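Long-range contact in 303aa long hypothetical esterase (Sulfolobus tokodaii, PDB 3AIN), which probably hydrolyses carboxylic esters as a thermostable, dimeric carboxylesterase of the hormone-sensitive-lipase-like group with an alpha/beta hydrolase fold: residues T57-V62 against S108-C113. The protein carries 1 engineered substitution. Residues are numbered along the deposited sequence; the frame is centred on the assembly and turned at random.
With PO4 (phosphate ion), chain F.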
ATOM      1  N   THR A  57      15.024  17.677  -7.022  1.00 31.73           N
ATOM      2  CA  THR A  57      14.341  16.817  -6.073  1.00 31.36           C
ATOM      3  C   THR A  57      15.116  16.767  -4.764  1.00 30.91           C
ATOM      4  O   THR A  57      16.267  16.479  -4.776  1.00 31.20           O
ATOM      5  CB  THR A  57      14.278  15.416  -6.589  1.00 32.48           C
ATOM      6  OG1 THR A  57      13.562  15.370  -7.824  1.00 41.33           O
ATOM      7  CG2 THR A  57      13.623  14.544  -5.594  1.00 30.58           C
ATOM      8  N   PRO A  58      14.496  17.043  -3.625  1.00 29.13           N
ATOM      9  CA  PRO A  58      15.284  17.097  -2.385  1.00 27.50           C
ATOM     10  C   PRO A  58      15.886  15.781  -2.032  1.00 28.03           C
ATOM     11  O   PRO A  58      15.273  14.774  -2.245  1.00 27.35           O
ATOM     12  CB  PRO A  58      14.275  17.516  -1.340  1.00 31.39           C
ATOM     13  CG  PRO A  58      13.254  18.238  -2.097  1.00 33.32           C
ATOM     14  CD  PRO A  58      13.124  17.506  -3.405  1.00 28.33           C
ATOM     15  N   ARG A  59      17.109  15.827  -1.548  1.00 25.58           N
ATOM     16  CA  ARG A  59      17.815  14.627  -1.096  1.00 22.76           C
ATOM     17  C   ARG A  59      17.751  14.565   0.423  1.00 23.26           C
ATOM     18  O   ARG A  59      18.325  15.425   1.095  1.00 28.05           O
ATOM     19  CB  ARG A  59      19.283  14.663  -1.560  1.00 19.79           C
ATOM     20  CG  ARG A  59      19.454  14.376  -3.057  1.00 25.70           C
ATOM     21  CD  ARG A  59      20.836  14.746  -3.575  1.00 21.30           C
ATOM     22  NE  ARG A  59      21.137  14.118  -4.869  1.00 19.64           N
ATOM     23  CZ  ARG A  59      20.658  14.537  -6.039  1.00 27.86           C
ATOM     24  NH1 ARG A  59      19.792  15.537  -6.078  1.00 28.37           N
ATOM     25  NH2 ARG A  59      20.897  13.838  -7.140  1.00 23.67           N
ATOM     26  N   GLU A  60      16.946  13.640   0.951  1.00 18.63           N
ATOM     27  CA  GLU A  60      16.855  13.416   2.400  1.00 17.57           C
ATOM     28  C   GLU A  60      18.221  13.106   2.968  1.00 19.26           C
ATOM     29  O   GLU A  60      18.952  12.267   2.431  1.00 17.86           O
ATOM     30  CB  GLU A  60      15.879  12.269   2.712  1.00 20.13           C
ATOM     31  CG  GLU A  60      14.437  12.604   2.378  1.00 18.97           C
ATOM     32  CD  GLU A  60      13.463  11.492   2.694  1.00 25.82           C
ATOM     33  OE1 GLU A  60      13.824  10.526   3.409  1.00 17.56           O
ATOM     34  OE2 GLU A  60      12.265  11.703   2.428  1.00 29.55           O
ATOM     35  N   GLU A  61      18.503  13.648   4.157  1.00 18.23           N
ATOM     36  CA  GLU A  61      19.667  13.230   4.906  1.00 20.92           C
ATOM     37  C   GLU A  61      19.537  11.755   5.280  1.00 17.21           C
ATOM     38  O   GLU A  61      18.487  11.305   5.734  1.00 19.86           O
ATOM     39  CB  GLU A  61      19.783  14.068   6.194  1.00 23.17           C
ATOM     40  CG  GLU A  61      21.183  14.139   6.764  1.00 39.43           C
ATOM     41  CD  GLU A  61      21.316  15.203   7.846  1.00 57.58           C
ATOM     42  OE1 GLU A  61      20.927  16.366   7.598  1.00 52.81           O
ATOM     43  OE2 GLU A  61      21.733  14.853   8.970  1.00 60.54           O
ATOM     44  N   VAL A  62      20.641  11.022   5.173  1.00 15.90           N
ATOM     45  CA  VAL A  62      20.676   9.671   5.716  1.00 15.60           C
ATOM     46  C   VAL A  62      21.811   9.572   6.734  1.00 20.54           C
ATOM     47  O   VAL A  62      22.328  10.603   7.181  1.00 20.30           O
ATOM     48  CB  VAL A  62      20.820   8.595   4.597  1.00 15.97           C
ATOM     49  CG1 VAL A  62      19.569   8.606   3.689  1.00 17.84           C
ATOM     50  CG2 VAL A  62      22.080   8.829   3.768  1.00 17.57           C
ATOM     51  N   SER A 108      21.086  10.042 -10.690  1.00 13.64           N
ATOM     52  CA  SER A 108      19.717  10.455 -10.945  1.00 13.61           C
ATOM     53  C   SER A 108      18.756   9.755  -9.986  1.00 14.96           C
ATOM     54  O   SER A 108      17.691  10.281  -9.691  1.00 14.37           O
ATOM     55  CB  SER A 108      19.298  10.228 -12.417  1.00 16.48           C
ATOM     56  OG  SER A 108      19.430   8.866 -12.804  1.00 17.22           O
ATOM     57  N   TYR A 109      19.172   8.592  -9.471  1.00 13.10           N
ATOM     58  CA  TYR A 109      18.345   7.810  -8.541  1.00 12.29           C
ATOM     59  C   TYR A 109      18.714   8.051  -7.081  1.00 13.38           C
ATOM     60  O   TYR A 109      18.073   7.517  -6.157  1.00 12.13           O
ATOM     61  CB  TYR A 109      18.419   6.317  -8.899  1.00 10.41           C
ATOM     62  CG  TYR A 109      17.310   5.930  -9.863  1.00  9.89           C
ATOM     63  CD1 TYR A 109      16.203   5.221  -9.415  1.00 13.36           C
ATOM     64  CD2 TYR A 109      17.349   6.351 -11.199  1.00 11.07           C
ATOM     65  CE1 TYR A 109      15.137   4.986 -10.247  1.00 11.92           C
ATOM     66  CE2 TYR A 109      16.323   6.035 -12.081  1.00 10.44           C
ATOM     67  CZ  TYR A 109      15.242   5.302 -11.605  1.00  9.03           C
ATOM     68  OH  TYR A 109      14.212   4.981 -12.486  1.00 12.61           O
ATOM     69  N   ASP A 110      19.617   9.007  -6.853  1.00 11.95           N
ATOM     70  CA  ASP A 110      20.076   9.281  -5.479  1.00 12.95           C
ATOM     71  C   ASP A 110      18.957   9.770  -4.525  1.00 13.37           C
ATOM     72  O   ASP A 110      18.842   9.288  -3.397  1.00 14.25           O
ATOM     73  CB  ASP A 110      21.274  10.243  -5.511  1.00 14.15           C
ATOM     74  CG  ASP A 110      21.902  10.452  -4.147  1.00 17.18           C
ATOM     75  OD1 ASP A 110      22.738   9.611  -3.733  1.00 17.35           O
ATOM     76  OD2 ASP A 110      21.622  11.509  -3.536  1.00 20.22           O
ATOM     77  N   PRO A 111      18.085  10.683  -4.983  1.00 12.99           N
ATOM     78  CA  PRO A 111      17.003  11.116  -4.086  1.00 13.85           C
ATOM     79  C   PRO A 111      16.072   9.976  -3.711  1.00 10.21           C
ATOM     80  O   PRO A 111      15.677   9.852  -2.543  1.00 12.19           O
ATOM     81  CB  PRO A 111      16.250  12.156  -4.911  1.00 13.79           C
ATOM     82  CG  PRO A 111      17.288  12.704  -5.846  1.00 14.84           C
ATOM     83  CD  PRO A 111      18.162  11.504  -6.204  1.00 13.50           C
ATOM     84  N   LEU A 112      15.693   9.166  -4.696  1.00  9.00           N
ATOM     85  CA  LEU A 112      14.819   8.034  -4.391  1.00 11.18           C
ATOM     86  C   LEU A 112      15.484   7.027  -3.443  1.00 12.95           C
ATOM     87  O   LEU A 112      14.858   6.563  -2.504  1.00 13.28           O
ATOM     88  CB  LEU A 112      14.359   7.348  -5.682  1.00 11.72           C
ATOM     89  CG  LEU A 112      13.548   6.070  -5.444  1.00 10.13           C
ATOM     90  CD1 LEU A 112      12.235   6.402  -4.683  1.00 13.52           C
ATOM     91  CD2 LEU A 112      13.208   5.389  -6.793  1.00 13.97           C
ATOM     92  N   CYS A 113      16.752   6.691  -3.665  1.00 11.33           N
ATOM     93  CA  CYS A 113      17.404   5.732  -2.763  1.00 10.88           C
ATOM     94  C   CYS A 113      17.565   6.270  -1.339  1.00 11.01           C
ATOM     95  O   CYS A 113      17.459   5.507  -0.399  1.00 15.66           O
ATOM     96  CB  CYS A 113      18.763   5.282  -3.312  1.00 10.52           C
ATOM     97  SG  CYS A 113      18.586   4.199  -4.777  1.00 15.23           S
TER
HETATM   98  P   PO4 F 305      11.936   5.552 -15.749  1.00 69.70           P
HETATM   99  O1  PO4 F 305      11.025   4.778 -14.815  1.00 58.07           O
HETATM  100  O2  PO4 F 305      13.220   5.986 -15.051  1.00 38.64           O
HETATM  101  O3  PO4 F 305      11.200   6.774 -16.245  1.00 60.92           O
HETATM  102  O4  PO4 F 305      12.291   4.649 -16.908  1.00 42.73           O
HETATM  103  O   HOH W   1      15.457  11.977  -0.878  1.00 18.34           O
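R59 and T57 close over P111 in a contact between a loop and the start of a helix: residues 57-62, which link helix 43-54 to strand 64-71, run across the first turn of helix 110-120 in the alpha/beta hydrolase fold. The pyrrolidine ring of P111 is the centre of it. T57 leans CG2 on P111 CB at 3.6 Å; chi1 of -60° sets OG1 beside the backbone N and turns the methyl anti to it, onto the ring. R59 lays one face of its guanidinium over the same ring, with P111 CG beneath its centre and NH2 3.7 Å from P111 CD. Its arm, extended from CG to NE, also brings NE to 3.0 Å from D110 OD2 in a salt bridge, whose hydrogen bond is weak because the N-H points well off the acceptor (127°). R59 NH2 in turn hydrogen-bonds S54 OG. D110 OD2 also bridges to R114, and OD1 pairs with R80 and hydrogen-bonds Y82. One water donates to P58 O and P111 O (2.7 Å) and accepts from E60 N. With three cationic neighbours, buried D110 is probably kept ionised: a nonpolar ring supports the flat cation, a carboxylate alongside balances its charge, and water links the backbones.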